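Local structure of transketolase (Campylobacter jejuni, 3L84) at residues Arg319-Phe333 and Glu346-Phe358. The protein is a transketolase, a member of the thiamine diphosphate-binding family, whose chain combines cofactor-binding and pyrimidine-binding domains with a C-terminal transketolase-like domain. Numbering follows the deposited sequence.
Sequences RLLNPDFNKIAYPDF and EILNVLAKNLEGF
Val350 O, beneath the contact of Val350 and Asn354 with Ile328, is gripped twice by Asn354: by its backbone N in the helical bond and, from the opposite face of the carbonyl plane, by ND2 (2.9 Å), nearly straight. Here a connecting chain runs antiparallel along the helix that leads into strand 358-362 of the parallel beta sheet of the alpha/beta pyrimidine-binding domain. The case illustrates how an irregular chain, lacking direct backbone pairing, is seated on a helix by its side chains and by water. The amide of Asn354, its rotation held in part by that internal bond, meets Ala329 through two waters, one joining Asn354 OD1 to Ala329 N, the other Asn354 ND2 to Ala329 O. Ile328 splits its branches: CG2, anti to the backbone N, lies 3.7 Å from Val350 CG1, whereas CD1 reaches Leu351 CD2 at 3.8 Å. Farther along, Ile347 CG2 meets the edge of the Tyr330 ring, 3.9 Å from CE1; Tyr330 also leans on Gln484 and Leu487 of helix 476-488. Phe333 likewise turns an edge to Glu346 CB, with Pro331 CB above one face, offset toward the rim. At the other end, Leu355 CD1 sits at the edge of Phe325, and Arg319 grips Glu356 side-on in a salt bridge: with guanidinium and carboxylate 26° from coplanar, NE binds OE1 at 2.8 Å and NH2 binds OE2 at 2.9 Å, each oxygen offering its syn lone pair.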
loop_
_atom_site.group_PDB
_atom_site.type_symbol
_atom_site.label_atom_id
_atom_site.label_comp_id
_atom_site.label_asym_id
_atom_site.label_seq_id
_atom_site.Cartn_x
_atom_site.Cartn_y
_atom_site.Cartn_z
ATOM N N ARG A 319 18.692 30.872 -4.981
ATOM C CA ARG A 319 18.772 29.775 -5.948
ATOM C C ARG A 319 17.830 28.642 -5.595
ATOM O O ARG A 319 17.229 28.035 -6.490
ATOM C CB ARG A 319 20.200 29.256 -6.072
ATOM C CG ARG A 319 21.186 30.260 -6.658
ATOM C CD ARG A 319 22.509 29.625 -7.022
ATOM N NE ARG A 319 23.219 29.054 -5.883
ATOM C CZ ARG A 319 24.057 29.704 -5.098
ATOM N NH1 ARG A 319 24.296 31.010 -5.254
ATOM N NH2 ARG A 319 24.671 29.070 -4.097
ATOM N N LEU A 320 17.712 28.315 -4.310
ATOM C CA LEU A 320 16.832 27.241 -3.897
ATOM C C LEU A 320 15.370 27.572 -4.166
ATOM O O LEU A 320 14.570 26.711 -4.512
ATOM C CB LEU A 320 17.035 26.938 -2.415
ATOM C CG LEU A 320 18.345 26.314 -2.019
ATOM C CD1 LEU A 320 18.541 26.422 -0.534
ATOM C CD2 LEU A 320 18.438 24.865 -2.488
ATOM N N LEU A 321 15.022 28.848 -4.009
ATOM C CA LEU A 321 13.638 29.290 -4.199
ATOM C C LEU A 321 13.313 29.483 -5.686
ATOM O O LEU A 321 12.150 29.459 -6.039
ATOM C CB LEU A 321 13.383 30.607 -3.452
ATOM C CG LEU A 321 13.420 30.503 -1.918
ATOM C CD1 LEU A 321 13.356 31.894 -1.342
ATOM C CD2 LEU A 321 12.270 29.671 -1.402
ATOM N N ASN A 322 14.332 29.629 -6.523
ATOM C CA ASN A 322 14.174 29.960 -7.948
ATOM C C ASN A 322 15.048 29.075 -8.828
ATOM O O ASN A 322 15.952 29.555 -9.517
ATOM C CB ASN A 322 14.574 31.413 -8.148
ATOM C CG ASN A 322 13.685 32.360 -7.410
ATOM O OD1 ASN A 322 12.554 32.601 -7.847
ATOM N ND2 ASN A 322 14.163 32.909 -6.281
ATOM N N PRO A 323 14.803 27.759 -8.794
ATOM C CA PRO A 323 15.629 26.865 -9.572
ATOM C C PRO A 323 15.483 27.124 -11.068
ATOM O O PRO A 323 14.382 27.449 -11.557
ATOM C CB PRO A 323 15.123 25.473 -9.176
ATOM C CG PRO A 323 13.778 25.686 -8.637
ATOM C CD PRO A 323 13.810 27.039 -7.992
ATOM N N ASP A 324 16.604 26.989 -11.770
ATOM C CA ASP A 324 16.645 27.238 -13.203
ATOM C C ASP A 324 16.758 25.902 -13.914
ATOM O O ASP A 324 17.842 25.340 -14.038
ATOM C CB ASP A 324 17.858 28.106 -13.544
ATOM C CG ASP A 324 17.926 28.468 -15.005
ATOM O OD1 ASP A 324 17.269 27.841 -15.863
ATOM O OD2 ASP A 324 18.658 29.456 -15.301
ATOM N N PHE A 325 15.636 25.388 -14.404
ATOM C CA PHE A 325 15.635 24.075 -15.039
ATOM C C PHE A 325 16.113 24.147 -16.478
ATOM O O PHE A 325 16.572 23.156 -17.030
ATOM C CB PHE A 325 14.238 23.469 -14.977
ATOM C CG PHE A 325 13.690 23.357 -13.582
ATOM C CD1 PHE A 325 14.413 22.740 -12.596
ATOM C CD2 PHE A 325 12.401 23.797 -13.275
ATOM C CE1 PHE A 325 13.934 22.632 -11.304
ATOM C CE2 PHE A 325 11.910 23.682 -11.983
ATOM C CZ PHE A 325 12.682 23.088 -11.006
ATOM N N ASN A 326 16.045 25.342 -17.060
ATOM C CA ASN A 326 16.393 25.540 -18.477
ATOM C C ASN A 326 17.867 25.395 -18.750
ATOM O O ASN A 326 18.243 24.968 -19.833
ATOM C CB ASN A 326 15.964 26.929 -18.974
ATOM C CG ASN A 326 14.453 27.086 -19.053
ATOM O OD1 ASN A 326 13.726 26.099 -19.190
ATOM N ND2 ASN A 326 13.975 28.339 -18.964
ATOM N N LYS A 327 18.684 25.743 -17.771
ATOM C CA LYS A 327 20.136 25.776 -17.957
ATOM C C LYS A 327 20.778 24.392 -18.000
ATOM O O LYS A 327 21.910 24.268 -18.437
ATOM C CB LYS A 327 20.840 26.607 -16.858
ATOM C CG LYS A 327 20.704 26.059 -15.453
ATOM C CD LYS A 327 21.888 26.368 -14.495
ATOM C CE LYS A 327 22.650 25.042 -14.183
ATOM N NZ LYS A 327 23.175 24.911 -12.797
ATOM N N ILE A 328 20.075 23.361 -17.584
ATOM C CA ILE A 328 20.674 22.064 -17.283
ATOM C C ILE A 328 21.056 21.353 -18.582
ATOM O O ILE A 328 20.225 21.200 -19.452
ATOM C CB ILE A 328 19.713 21.218 -16.445
ATOM C CG1 ILE A 328 19.406 21.916 -15.112
ATOM C CG2 ILE A 328 20.286 19.814 -16.230
ATOM C CD1 ILE A 328 18.333 21.222 -14.294
ATOM N N ALA A 329 22.313 20.943 -18.704
ATOM C CA ALA A 329 22.752 20.145 -19.851
ATOM C C ALA A 329 22.685 18.688 -19.429
ATOM O O ALA A 329 23.496 18.187 -18.603
ATOM C CB ALA A 329 24.174 20.539 -20.268
ATOM N N TYR A 330 21.717 18.007 -19.990
ATOM C CA TYR A 330 21.509 16.582 -19.683
ATOM C C TYR A 330 22.451 15.737 -20.483
ATOM O O TYR A 330 23.047 16.216 -21.461
ATOM C CB TYR A 330 20.097 16.181 -20.065
ATOM C CG TYR A 330 19.025 16.763 -19.183
ATOM C CD1 TYR A 330 18.482 16.027 -18.156
ATOM C CD2 TYR A 330 18.527 18.039 -19.391
ATOM C CE1 TYR A 330 17.472 16.533 -17.362
ATOM C CE2 TYR A 330 17.523 18.549 -18.582
ATOM C CZ TYR A 330 17.007 17.788 -17.572
ATOM O OH TYR A 330 15.987 18.265 -16.753
ATOM N N PRO A 331 22.662 14.469 -20.099
ATOM C CA PRO A 331 23.491 13.591 -20.952
ATOM C C PRO A 331 22.857 13.383 -22.311
ATOM O O PRO A 331 21.616 13.362 -22.429
ATOM C CB PRO A 331 23.516 12.249 -20.181
ATOM C CG PRO A 331 22.991 12.599 -18.785
ATOM C CD PRO A 331 22.040 13.719 -18.989
ATOM N N ASP A 332 23.728 13.160 -23.283
ATOM C CA ASP A 332 23.351 12.883 -24.654
ATOM C C ASP A 332 23.412 11.377 -24.840
ATOM O O ASP A 332 24.464 10.791 -24.990
ATOM C CB ASP A 332 24.269 13.587 -25.625
ATOM C CG ASP A 332 23.900 13.341 -27.063
ATOM O OD1 ASP A 332 22.914 12.622 -27.335
ATOM O OD2 ASP A 332 24.609 13.855 -27.971
ATOM N N PHE A 333 22.245 10.755 -24.850
ATOM C CA PHE A 333 22.131 9.312 -24.979
ATOM C C PHE A 333 21.789 8.856 -26.383
ATOM O O PHE A 333 21.482 7.662 -26.596
ATOM C CB PHE A 333 21.070 8.769 -24.013
ATOM C CG PHE A 333 21.396 8.975 -22.570
ATOM C CD1 PHE A 333 22.443 8.317 -21.974
ATOM C CD2 PHE A 333 20.562 9.735 -21.780
ATOM C CE1 PHE A 333 22.683 8.473 -20.610
ATOM C CE2 PHE A 333 20.802 9.881 -20.441
ATOM C CZ PHE A 333 21.842 9.222 -19.862
ATOM N N GLU A 346 22.051 8.376 -14.352
ATOM C CA GLU A 346 22.912 9.456 -14.818
ATOM C C GLU A 346 22.214 10.810 -14.811
ATOM O O GLU A 346 22.800 11.825 -14.424
ATOM C CB GLU A 346 23.368 9.127 -16.226
ATOM C CG GLU A 346 24.295 7.932 -16.265
ATOM C CD GLU A 346 25.696 8.296 -16.432
ATOM O OE1 GLU A 346 26.256 7.877 -17.474
ATOM O OE2 GLU A 346 26.226 9.021 -15.549
ATOM N N ILE A 347 20.932 10.821 -15.146
ATOM C CA ILE A 347 20.153 12.048 -15.096
ATOM C C ILE A 347 20.021 12.543 -13.657
ATOM O O ILE A 347 20.163 13.730 -13.391
ATOM C CB ILE A 347 18.791 11.874 -15.768
ATOM C CG1 ILE A 347 18.978 11.566 -17.264
ATOM C CG2 ILE A 347 17.952 13.138 -15.565
ATOM C CD1 ILE A 347 17.713 10.963 -17.945
ATOM N N LEU A 348 19.741 11.634 -12.732
ATOM C CA LEU A 348 19.612 12.025 -11.303
ATOM C C LEU A 348 20.875 12.692 -10.824
ATOM O O LEU A 348 20.845 13.705 -10.098
ATOM C CB LEU A 348 19.320 10.824 -10.427
ATOM C CG LEU A 348 17.942 10.198 -10.541
ATOM C CD1 LEU A 348 17.903 8.872 -9.753
ATOM C CD2 LEU A 348 16.829 11.171 -10.138
ATOM N N ASN A 349 22.026 12.174 -11.265
ATOM C CA ASN A 349 23.302 12.801 -10.911
ATOM C C ASN A 349 23.493 14.189 -11.517
ATOM O O ASN A 349 23.957 15.084 -10.823
ATOM C CB ASN A 349 24.446 11.854 -11.271
ATOM C CG ASN A 349 24.718 10.845 -10.178
ATOM O OD1 ASN A 349 25.543 11.076 -9.319
ATOM N ND2 ASN A 349 23.954 9.759 -10.157
ATOM N N VAL A 350 23.100 14.399 -12.764
ATOM C CA VAL A 350 23.163 15.724 -13.376
ATOM C C VAL A 350 22.234 16.690 -12.642
ATOM O O VAL A 350 22.597 17.837 -12.368
ATOM C CB VAL A 350 22.778 15.639 -14.868
ATOM C CG1 VAL A 350 22.533 17.023 -15.462
ATOM C CG2 VAL A 350 23.882 14.916 -15.677
ATOM N N LEU A 351 21.042 16.236 -12.287
ATOM C CA LEU A 351 20.095 17.095 -11.577
ATOM C C LEU A 351 20.622 17.483 -10.212
ATOM O O LEU A 351 20.557 18.668 -9.838
ATOM C CB LEU A 351 18.707 16.444 -11.476
ATOM C CG LEU A 351 18.003 16.242 -12.825
ATOM C CD1 LEU A 351 16.685 15.457 -12.645
ATOM C CD2 LEU A 351 17.746 17.558 -13.465
ATOM N N ALA A 352 21.187 16.526 -9.494
ATOM C CA ALA A 352 21.725 16.816 -8.161
ATOM C C ALA A 352 22.897 17.775 -8.260
ATOM O O ALA A 352 23.080 18.583 -7.342
ATOM C CB ALA A 352 22.132 15.508 -7.474
ATOM N N LYS A 353 23.707 17.701 -9.313
ATOM C CA LYS A 353 24.838 18.616 -9.486
ATOM C C LYS A 353 24.377 20.022 -9.792
ATOM O O LYS A 353 25.044 20.992 -9.374
ATOM C CB LYS A 353 25.752 18.129 -10.607
ATOM C CG LYS A 353 26.523 16.921 -10.202
ATOM C CD LYS A 353 27.400 16.417 -11.329
ATOM C CE LYS A 353 27.324 14.890 -11.446
ATOM N NZ LYS A 353 26.987 14.385 -12.849
ATOM N N ASN A 354 23.282 20.170 -10.524
ATOM C CA ASN A 354 22.785 21.467 -10.996
ATOM C C ASN A 354 21.814 22.144 -10.039
ATOM O O ASN A 354 21.647 23.357 -10.112
ATOM C CB ASN A 354 22.088 21.327 -12.361
ATOM C CG ASN A 354 23.056 21.279 -13.537
ATOM O OD1 ASN A 354 23.433 22.312 -14.095
ATOM N ND2 ASN A 354 23.478 20.094 -13.908
ATOM N N LEU A 355 21.206 21.389 -9.130
ATOM C CA LEU A 355 20.123 21.898 -8.301
ATOM C C LEU A 355 20.467 21.634 -6.849
ATOM O O LEU A 355 20.434 20.483 -6.385
ATOM C CB LEU A 355 18.805 21.219 -8.679
ATOM C CG LEU A 355 18.293 21.480 -10.093
ATOM C CD1 LEU A 355 17.193 20.516 -10.451
ATOM C CD2 LEU A 355 17.844 22.924 -10.319
ATOM N N GLU A 356 20.776 22.685 -6.097
ATOM C CA GLU A 356 21.193 22.508 -4.721
ATOM C C GLU A 356 20.121 21.891 -3.821
ATOM O O GLU A 356 20.449 21.275 -2.811
ATOM C CB GLU A 356 21.696 23.844 -4.164
ATOM C CG GLU A 356 23.057 24.242 -4.741
ATOM C CD GLU A 356 23.334 25.729 -4.714
ATOM O OE1 GLU A 356 22.488 26.484 -5.205
ATOM O OE2 GLU A 356 24.421 26.157 -4.217
ATOM N N GLY A 357 18.849 22.020 -4.192
ATOM C CA GLY A 357 17.773 21.446 -3.434
ATOM C C GLY A 357 17.263 20.091 -3.907
ATOM O O GLY A 357 16.307 19.575 -3.321
ATOM N N PHE A 358 17.865 19.518 -4.954
ATOM C CA PHE A 358 17.478 18.209 -5.469
ATOM C C PHE A 358 18.163 17.108 -4.679
ATOM O O PHE A 358 19.375 17.071 -4.595
ATOM C CB PHE A 358 17.828 18.131 -6.945
ATOM C CG PHE A 358 17.284 16.926 -7.640
ATOM C CD1 PHE A 358 16.040 16.954 -8.279
ATOM C CD2 PHE A 358 18.017 15.745 -7.683
ATOM C CE1 PHE A 358 15.552 15.840 -8.933
ATOM C CE2 PHE A 358 17.516 14.623 -8.364
ATOM C CZ PHE A 358 16.285 14.682 -8.965
HETATM O O HOH W 1 24.311 22.156 -16.828
HETATM O O HOH W 2 24.934 19.425 -16.495
#